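Local coordinates for glutathione s-transferase S2 (Nilaparvata lugens, PDB 5H5L), which binds glutathione, serves as a prostaglandin D synthase and probably transfers glutathione to electrophilic substrates in the manner of sigma-class transferases, at residues Met21-Tyr24 against Pro28-Asp31; Pro52-Asp57 against Thr65-Tyr70; Asp135-Lys138 against Tyr143-Asn146; Ser158-Met163 against Asp169-Tyr174. All coordinates share one frame; numbering follows the deposited sequence.

Contact 1: residues Met21-Tyr24 against Pro28-Asp31; sequences MLSY and PFED
L22 lies over one face of the F29 ring, and this is the main interaction of the contact. It is a CH-pi contact. CD1 of L22 is 3.9 Å from the ring centroid of F29, 19° off the ring normal. The methyl is displaced somewhat toward the rim. Plain apolar packing adds to it, with CB of L22 3.7 Å from CD1 of F29. CG of F29 stands between its own backbone N and carbonyl carbon (chi1 70°), and this turn sets the ring against the helix.

The polar approach is slight. OG of S23 comes to the ring edge, 4.1 Å from CE1 of F29. The hydroxyl is hydrogen-bonded to the carbonyl of R19, one helical turn back. Y4 of strand 4-9 touches both L22 and F29.

A serine in place of F29 would probably leave the L22 methyl without its aromatic face and open a gap between helix and loop. The contact lies in the beta-alpha-beta unit of strand 4-9, helix 15-25 and strand 30-34, part of the thioredoxin-like domain. Between these segments the crossover is held by apolar and CH-pi contact, which depends on shape rather than charge.

Contact 2: residues Pro52-Asp57 against Thr65-Tyr70; sequences PVLEVD and TAIARY
The strand and the helix come closest at L54 and I67, whose CA atoms are 7.7 Å apart, and side chains fill the space between them. L54 and V56 both point from strand 53-56 toward helix 64-75, as alternate residues of a strand do. V53 points away.

Methyl groups meet in the L54-I67 pair. CD2 of L54 touches CG2 of I67 at 3.7 Å. The longer branch of I67 reaches the root of the leucine, its CD1 3.9 Å from CB of L54. The second torsion of L54 (chi2 72°) turns CD2 to the helix.

This is helix-on-sheet packing in the thioredoxin-like N-terminal domain. The strand follows P52, whose preceding peptide is cis, as is usual at this place in that fold. P52 also touches the bound glutathione.

Farther along, CG1 of V56 is 4.4 Å from OH of Y70, a loose approach. The polar partner of that hydroxyl is K74, by a hydrogen bond. V56 packs on W83 of the second subunit, and R69 forms a salt bridge with D89 of that subunit and another with D89 of its own chain.

Contact 3: residues Asp135-Lys138 against Tyr143-Asn146; sequences DHIK and YLAN
H136 and L144 make the polar link between these segments. NE2 of H136 donates to the carbonyl O of L144 at 2.7 Å. The bond is weak despite the short distance, because the angle at the hydrogen is only 119°. The oxygen comes to the ring edge between two atoms, and CD2 of H136 is 2.9 Å from the same O of L144. The carbonyl carbon of L144 lies in the plane of the ring. CG of H136 is anti to the backbone N (chi1 -176°), which swings the ring out from the helix to the loop.

A second interaction runs from backbone to backbone. CA of I137 approaches the carbonyl O of Y143 at 3.4 Å as a CA-H...O contact, nearly straight at 161°. Here the two segments come closest, with the CA atoms of I137 and Y143 5.1 Å apart.

Van der Waals packing completes the set. The side chain of I137 lies against the Y143 backbone, its CG2 3.7 Å from N of Y143 and its CG1 near the carbonyl. The apolar pair is CG1 of I137 and CD2 of L144, 4.1 Å apart. CB of L144 points away from the helix, but the end of its side chain still meets I137. F156 of helix 151-164 touches both I137 and L144, and D153 of that helix accepts a hydrogen bond from the backbone N of L144.

The arrangement is a helix end with its chain folded back on it. It connects helices 111-139 and 151-164 in the all-helical C-terminal domain of glutathione transferases.

Contact 4: residues Ser158-Met163 against Asp169-Tyr174; sequences SILEFM and DIIDKY. With EDO (1,2-ethanediol), chain H.
M163 meets I170 with its terminal methyl alone, and the two side chains cross at about a right angle. CE of M163 is 3.8 Å from CD1 of I170. The methionine chain is extended as far as the sulfur and then bends (chi3 53°), which turns the methyl to the isoleucine. One turn back on the helix, CD1 of L160 is 4.3 Å from CG2 of I171, a looser apolar contact. All four residues are buried.

The contact joins helix 151-164 to the loop before helix 175-185, in the helical C-terminal domain. The loop closes as a type I beta turn from I171 to Y174, with N of Y174 bonded to O of I171 at 3.1 Å. Y174 takes the N-cap position of the next helix. F130 of helix 111-139 touches L160 and packs edge-to-face with the Y174 ring.

At Y174 the neighbours are of another kind. CG of K173 lies 3.6 Å above the plane of the Y174 ring, toward its rim. An ethanediol, probably from the crystallisation liquor, donates from O1 to OH of Y174 at 3.3 Å. C2 of the same ethanediol is 3.8 Å from CD of K173. Replacing Y174 by an alanine would probably leave F130 without its edge-to-face partner and O1 of the ethanediol without its acceptor.

How the contacts relate
Contacts 1 and 2 belong to the thioredoxin-like domain and reach the same sheet, one through strand 30-34 and the other through strand 53-56. They touch, with CD1 of L22 4.1 Å from CD1 of L54, so their apolar packing is continuous. Contacts 3 and 4 lie in the helical domain and share helix 151-164, directly in contact 4 and as a neighbour in contact 3. Contacts 2 and 4 are buried and mainly aliphatic, though contact 2 brings a tyrosine hydroxyl near a valine. Contacts 1 and 3 are partly buried and bring in aromatic or polar groups. Across the segments, a hydrogen bond is found only in contact 3. Only contact 2 is reached by the second subunit.

Contact 1: residues Met21-Tyr24 against Pro28-Asp31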
# COMPACT_ATOMS: atom_id res chain seq x y z
N MET B 21 9.21 10.07 11.37
CA MET B 21 8.05 9.96 12.25
C MET B 21 8.48 9.75 13.70
O MET B 21 7.90 10.33 14.63
CB MET B 21 7.14 8.82 11.80
CG MET B 21 6.31 9.13 10.54
SD MET B 21 5.34 10.62 10.68
CE MET B 21 4.34 10.28 12.07
N LEU B 22 9.49 8.93 13.91
CA LEU B 22 9.96 8.71 15.28
C LEU B 22 10.59 9.98 15.84
O LEU B 22 10.39 10.32 17.02
CB LEU B 22 10.94 7.55 15.31
CG LEU B 22 10.35 6.15 15.06
CD1 LEU B 22 11.46 5.20 14.84
CD2 LEU B 22 9.54 5.72 16.25
N SER B 23 11.27 10.74 14.98
CA SER B 23 11.83 12.03 15.39
C SER B 23 10.72 13.01 15.72
O SER B 23 10.72 13.63 16.79
CB SER B 23 12.73 12.58 14.29
OG SER B 23 13.84 11.74 14.13
N TYR B 24 9.72 13.11 14.84
CA TYR B 24 8.59 13.95 15.16
C TYR B 24 7.94 13.54 16.47
O TYR B 24 7.44 14.38 17.22
CB TYR B 24 7.55 13.90 14.06
CG TYR B 24 6.43 14.89 14.25
CD1 TYR B 24 6.51 16.17 13.74
CD2 TYR B 24 5.29 14.53 14.90
CE1 TYR B 24 5.46 17.06 13.89
CE2 TYR B 24 4.24 15.42 15.05
CZ TYR B 24 4.34 16.69 14.55
OH TYR B 24 3.28 17.57 14.70
N PRO B 28 13.13 8.14 21.80
CA PRO B 28 14.39 7.51 21.44
C PRO B 28 14.16 6.25 20.63
O PRO B 28 13.14 5.58 20.75
CB PRO B 28 15.01 7.18 22.81
CG PRO B 28 13.86 6.89 23.65
CD PRO B 28 12.76 7.86 23.19
N PHE B 29 15.12 5.96 19.77
CA PHE B 29 15.03 4.75 19.00
C PHE B 29 16.41 4.39 18.51
O PHE B 29 17.24 5.26 18.22
CB PHE B 29 14.07 4.92 17.82
CG PHE B 29 14.54 5.84 16.74
CD1 PHE B 29 14.28 7.20 16.79
CD2 PHE B 29 15.18 5.34 15.64
CE1 PHE B 29 14.69 8.03 15.75
CE2 PHE B 29 15.58 6.14 14.60
CZ PHE B 29 15.33 7.48 14.64
N GLU B 30 16.64 3.08 18.41
CA GLU B 30 17.86 2.59 17.80
C GLU B 30 17.73 2.64 16.29
O GLU B 30 16.79 2.07 15.72
CB GLU B 30 18.14 1.16 18.27
CG GLU B 30 19.39 0.57 17.64
CD GLU B 30 19.66 -0.85 18.10
OE1 GLU B 30 19.27 -1.21 19.22
OE2 GLU B 30 20.26 -1.61 17.31
N ASP B 31 18.69 3.30 15.66
CA ASP B 31 18.75 3.45 14.21
C ASP B 31 19.77 2.45 13.68
O ASP B 31 20.91 2.78 13.37
CB ASP B 31 19.11 4.88 13.83
CG ASP B 31 18.90 5.18 12.37
OD1 ASP B 31 18.05 4.53 11.74
OD2 ASP B 31 19.60 6.08 11.84

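Contact 2: residues Pro52-Asp57 against Thr65-Tyr70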
# COMPACT_ATOMS: atom_id res chain seq x y z
N PRO B 52 12.37 -1.72 5.38
CA PRO B 52 12.52 -1.61 6.83
C PRO B 52 11.77 -2.60 7.69
O PRO B 52 10.71 -3.08 7.31
CB PRO B 52 11.96 -0.22 7.12
CG PRO B 52 10.97 0.00 6.04
CD PRO B 52 11.59 -0.60 4.83
N VAL B 53 12.33 -2.82 8.88
CA VAL B 53 11.70 -3.53 9.99
C VAL B 53 11.78 -2.62 11.21
O VAL B 53 12.86 -2.14 11.56
CB VAL B 53 12.39 -4.88 10.27
CG1 VAL B 53 11.80 -5.56 11.45
CG2 VAL B 53 12.33 -5.76 9.03
N LEU B 54 10.66 -2.40 11.86
CA LEU B 54 10.65 -1.68 13.12
C LEU B 54 10.28 -2.67 14.22
O LEU B 54 9.20 -3.28 14.17
CB LEU B 54 9.66 -0.52 13.12
CG LEU B 54 9.63 0.30 14.42
CD1 LEU B 54 10.90 1.13 14.53
CD2 LEU B 54 8.43 1.18 14.44
N GLU B 55 11.17 -2.82 15.19
CA GLU B 55 10.87 -3.62 16.37
C GLU B 55 10.26 -2.72 17.43
O GLU B 55 10.90 -1.77 17.91
CB GLU B 55 12.14 -4.31 16.85
CG GLU B 55 11.93 -5.41 17.90
CD GLU B 55 13.27 -5.93 18.46
OE1 GLU B 55 13.91 -6.77 17.80
OE2 GLU B 55 13.72 -5.41 19.50
N VAL B 56 9.02 -3.02 17.80
CA VAL B 56 8.26 -2.29 18.81
C VAL B 56 8.11 -3.18 20.04
O VAL B 56 7.50 -4.26 19.96
CB VAL B 56 6.89 -1.88 18.28
CG1 VAL B 56 6.15 -1.12 19.32
CG2 VAL B 56 7.05 -1.05 16.98
N ASP B 57 8.65 -2.74 21.19
CA ASP B 57 8.60 -3.55 22.42
C ASP B 57 8.96 -5.00 22.13
O ASP B 57 8.30 -5.92 22.63
CB ASP B 57 7.21 -3.50 23.05
CG ASP B 57 6.91 -2.19 23.66
OD1 ASP B 57 7.88 -1.48 24.05
OD2 ASP B 57 5.71 -1.87 23.76
N THR B 65 4.67 1.93 4.96
CA THR B 65 3.42 2.68 5.01
C THR B 65 2.61 2.33 6.26
O THR B 65 2.11 3.24 6.95
CB THR B 65 2.57 2.43 3.76
OG1 THR B 65 3.32 2.76 2.58
CG2 THR B 65 1.34 3.30 3.74
N ALA B 66 2.46 1.03 6.57
CA ALA B 66 1.70 0.63 7.75
C ALA B 66 2.31 1.23 9.01
O ALA B 66 1.58 1.68 9.92
CB ALA B 66 1.67 -0.91 7.87
N ILE B 67 3.63 1.21 9.09
CA ILE B 67 4.32 1.73 10.27
C ILE B 67 4.17 3.24 10.35
O ILE B 67 3.90 3.80 11.42
CB ILE B 67 5.80 1.31 10.24
CG1 ILE B 67 5.92 -0.21 10.35
CG2 ILE B 67 6.60 2.07 11.32
CD1 ILE B 67 7.29 -0.77 10.02
N ALA B 68 4.34 3.93 9.22
CA ALA B 68 4.18 5.39 9.21
C ALA B 68 2.80 5.81 9.71
O ALA B 68 2.68 6.78 10.48
CB ALA B 68 4.45 5.91 7.81
N ARG B 69 1.75 5.10 9.28
CA ARG B 69 0.38 5.41 9.70
C ARG B 69 0.23 5.19 11.20
O ARG B 69 -0.40 5.99 11.89
CB ARG B 69 -0.62 4.54 8.91
CG ARG B 69 -2.12 4.86 9.20
CD ARG B 69 -3.11 3.89 8.46
NE ARG B 69 -2.94 4.00 7.01
CZ ARG B 69 -2.31 3.11 6.26
NH1 ARG B 69 -1.81 1.99 6.80
NH2 ARG B 69 -2.16 3.33 4.96
N TYR B 70 0.77 4.08 11.69
CA TYR B 70 0.74 3.77 13.12
C TYR B 70 1.41 4.88 13.93
O TYR B 70 0.80 5.44 14.85
CB TYR B 70 1.46 2.43 13.34
CG TYR B 70 1.74 2.07 14.79
CD1 TYR B 70 0.71 1.67 15.63
CD2 TYR B 70 3.03 2.11 15.31
CE1 TYR B 70 0.94 1.32 16.94
CE2 TYR B 70 3.27 1.76 16.64
CZ TYR B 70 2.21 1.36 17.44
OH TYR B 70 2.37 0.98 18.74

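Contact 3: residues Asp135-Lys138 against Tyr143-Asn146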
# COMPACT_ATOMS: atom_id res chain seq x y z
N ASP B 135 -1.68 20.05 -7.98
CA ASP B 135 -3.04 20.61 -7.97
C ASP B 135 -3.78 20.19 -6.70
O ASP B 135 -4.50 20.99 -6.09
CB ASP B 135 -3.75 20.14 -9.25
CG ASP B 135 -5.27 20.40 -9.28
OD1 ASP B 135 -5.68 21.47 -9.75
OD2 ASP B 135 -6.06 19.49 -8.91
N HIS B 136 -3.57 18.96 -6.26
CA HIS B 136 -4.26 18.48 -5.06
C HIS B 136 -3.79 19.23 -3.83
O HIS B 136 -4.61 19.66 -3.01
CB HIS B 136 -4.03 16.98 -4.91
CG HIS B 136 -4.78 16.36 -3.78
ND1 HIS B 136 -6.05 15.88 -3.92
CD2 HIS B 136 -4.41 16.12 -2.50
CE1 HIS B 136 -6.45 15.36 -2.77
NE2 HIS B 136 -5.46 15.48 -1.89
N ILE B 137 -2.48 19.41 -3.69
CA ILE B 137 -1.96 20.15 -2.54
C ILE B 137 -2.45 21.60 -2.58
O ILE B 137 -2.88 22.15 -1.56
CB ILE B 137 -0.43 20.06 -2.50
CG1 ILE B 137 0.03 18.61 -2.18
CG2 ILE B 137 0.14 21.02 -1.47
CD1 ILE B 137 1.48 18.46 -2.42
N LYS B 138 -2.39 22.24 -3.74
CA LYS B 138 -2.93 23.60 -3.89
C LYS B 138 -4.36 23.70 -3.39
O LYS B 138 -4.72 24.67 -2.71
CB LYS B 138 -2.87 24.01 -5.37
CG LYS B 138 -3.71 25.27 -5.76
CD LYS B 138 -3.56 25.55 -7.26
CE LYS B 138 -3.86 27.00 -7.64
NZ LYS B 138 -3.38 27.32 -9.04
N TYR B 143 -1.45 20.93 1.89
CA TYR B 143 -1.08 19.62 2.42
C TYR B 143 -1.61 18.54 1.49
O TYR B 143 -2.41 18.81 0.59
CB TYR B 143 -1.64 19.43 3.83
CG TYR B 143 -1.07 20.39 4.82
CD1 TYR B 143 0.17 20.14 5.38
CD2 TYR B 143 -1.75 21.56 5.17
CE1 TYR B 143 0.73 21.02 6.30
CE2 TYR B 143 -1.20 22.46 6.08
CZ TYR B 143 0.05 22.16 6.64
OH TYR B 143 0.66 22.98 7.54
N LEU B 144 -1.16 17.30 1.72
CA LEU B 144 -1.66 16.19 0.95
C LEU B 144 -3.13 15.94 1.21
O LEU B 144 -3.85 15.52 0.30
CB LEU B 144 -0.88 14.90 1.24
CG LEU B 144 0.38 14.57 0.46
CD1 LEU B 144 0.81 13.15 0.90
CD2 LEU B 144 0.24 14.68 -1.07
N ALA B 145 -3.60 16.21 2.43
CA ALA B 145 -4.95 15.81 2.77
C ALA B 145 -5.52 16.68 3.88
O ALA B 145 -4.80 17.06 4.81
CB ALA B 145 -4.98 14.35 3.22
N ASN B 146 -6.82 16.97 3.76
CA ASN B 146 -7.64 17.53 4.84
C ASN B 146 -7.18 18.92 5.30
O ASN B 146 -7.52 19.38 6.40
CB ASN B 146 -7.67 16.60 6.06
CG ASN B 146 -8.09 15.18 5.72
OD1 ASN B 146 -9.13 14.96 5.09
ND2 ASN B 146 -7.30 14.22 6.17

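Contact 4: residues Ser158-Met163 against Asp169-Tyr174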
# COMPACT_ATOMS: atom_id res chain seq x y z
N SER B 158 9.75 12.79 2.76
CA SER B 158 10.98 12.06 3.05
C SER B 158 11.41 11.23 1.86
O SER B 158 12.60 11.16 1.55
CB SER B 158 10.80 11.19 4.30
OG SER B 158 9.91 10.12 4.01
N ILE B 159 10.45 10.63 1.14
CA ILE B 159 10.80 9.82 -0.02
C ILE B 159 11.12 10.70 -1.23
O ILE B 159 12.04 10.39 -1.99
CB ILE B 159 9.67 8.80 -0.29
CG1 ILE B 159 9.68 7.76 0.85
CG2 ILE B 159 9.83 8.13 -1.63
CD1 ILE B 159 8.56 6.77 0.83
N LEU B 160 10.41 11.81 -1.43
CA LEU B 160 10.77 12.72 -2.53
C LEU B 160 12.19 13.27 -2.37
O LEU B 160 12.90 13.45 -3.36
CB LEU B 160 9.78 13.87 -2.62
CG LEU B 160 8.40 13.56 -3.18
CD1 LEU B 160 7.62 14.82 -3.33
CD2 LEU B 160 8.47 12.83 -4.51
N GLU B 161 12.60 13.54 -1.14
CA GLU B 161 13.96 13.99 -0.88
C GLU B 161 14.96 12.99 -1.43
O GLU B 161 15.96 13.36 -2.06
CB GLU B 161 14.13 14.19 0.62
CG GLU B 161 15.56 14.18 1.12
CD GLU B 161 15.62 14.51 2.59
OE1 GLU B 161 15.97 13.62 3.39
OE2 GLU B 161 15.26 15.66 2.94
N PHE B 162 14.69 11.71 -1.26
CA PHE B 162 15.55 10.70 -1.86
C PHE B 162 15.62 10.87 -3.36
O PHE B 162 16.68 10.71 -3.96
CB PHE B 162 15.04 9.31 -1.48
CG PHE B 162 15.93 8.20 -1.93
CD1 PHE B 162 16.98 7.78 -1.14
CD2 PHE B 162 15.72 7.56 -3.15
CE1 PHE B 162 17.81 6.74 -1.54
CE2 PHE B 162 16.54 6.52 -3.56
CZ PHE B 162 17.59 6.11 -2.75
N MET B 163 14.49 11.16 -4.01
CA MET B 163 14.53 11.36 -5.45
C MET B 163 15.39 12.56 -5.82
O MET B 163 16.06 12.55 -6.86
CB MET B 163 13.13 11.57 -6.00
CG MET B 163 12.24 10.35 -5.95
SD MET B 163 10.62 10.73 -6.64
CE MET B 163 11.04 11.42 -8.23
N ASP B 169 16.60 18.76 -9.52
CA ASP B 169 15.69 19.87 -9.74
C ASP B 169 14.24 19.42 -9.81
O ASP B 169 13.35 20.26 -9.95
CB ASP B 169 16.06 20.59 -11.03
CG ASP B 169 15.84 19.71 -12.27
OD1 ASP B 169 15.87 18.47 -12.16
OD2 ASP B 169 15.62 20.28 -13.36
N ILE B 170 14.00 18.12 -9.67
CA ILE B 170 12.79 17.50 -10.18
C ILE B 170 11.54 18.12 -9.56
O ILE B 170 10.56 18.38 -10.27
CB ILE B 170 12.88 15.98 -9.96
CG1 ILE B 170 11.85 15.27 -10.83
CG2 ILE B 170 12.71 15.64 -8.48
CD1 ILE B 170 12.11 13.79 -10.94
N ILE B 171 11.54 18.40 -8.25
CA ILE B 171 10.31 18.92 -7.65
C ILE B 171 10.19 20.44 -7.76
O ILE B 171 9.13 20.99 -7.43
CB ILE B 171 10.13 18.53 -6.16
CG1 ILE B 171 11.10 19.26 -5.23
CG2 ILE B 171 10.28 17.00 -5.97
CD1 ILE B 171 10.67 19.14 -3.74
N ASP B 172 11.23 21.12 -8.24
CA ASP B 172 11.26 22.59 -8.20
C ASP B 172 10.10 23.21 -8.95
O ASP B 172 9.49 24.16 -8.46
CB ASP B 172 12.58 23.11 -8.77
CG ASP B 172 13.72 23.05 -7.78
OD1 ASP B 172 13.46 23.09 -6.56
OD2 ASP B 172 14.88 22.98 -8.22
N LYS B 173 9.78 22.73 -10.15
CA LYS B 173 8.77 23.41 -10.94
C LYS B 173 7.37 23.19 -10.38
O LYS B 173 6.44 23.91 -10.78
CB LYS B 173 8.85 22.95 -12.39
CG LYS B 173 8.61 21.48 -12.58
CD LYS B 173 8.77 21.04 -14.04
CE LYS B 173 10.18 21.27 -14.52
NZ LYS B 173 10.36 20.66 -15.84
N TYR B 174 7.19 22.25 -9.46
CA TYR B 174 5.89 21.99 -8.86
C TYR B 174 5.82 22.81 -7.57
O TYR B 174 6.21 22.35 -6.50
CB TYR B 174 5.69 20.49 -8.62
CG TYR B 174 5.82 19.71 -9.90
CD1 TYR B 174 4.78 19.67 -10.83
CD2 TYR B 174 6.99 19.06 -10.20
CE1 TYR B 174 4.89 18.98 -11.99
CE2 TYR B 174 7.13 18.34 -11.38
CZ TYR B 174 6.08 18.31 -12.27
OH TYR B 174 6.24 17.60 -13.44
C1 EDO H . 4.56 20.61 -15.07
O1 EDO H . 5.45 19.72 -15.81
C2 EDO H . 5.15 22.01 -14.76
O2 EDO H . 4.21 22.85 -14.06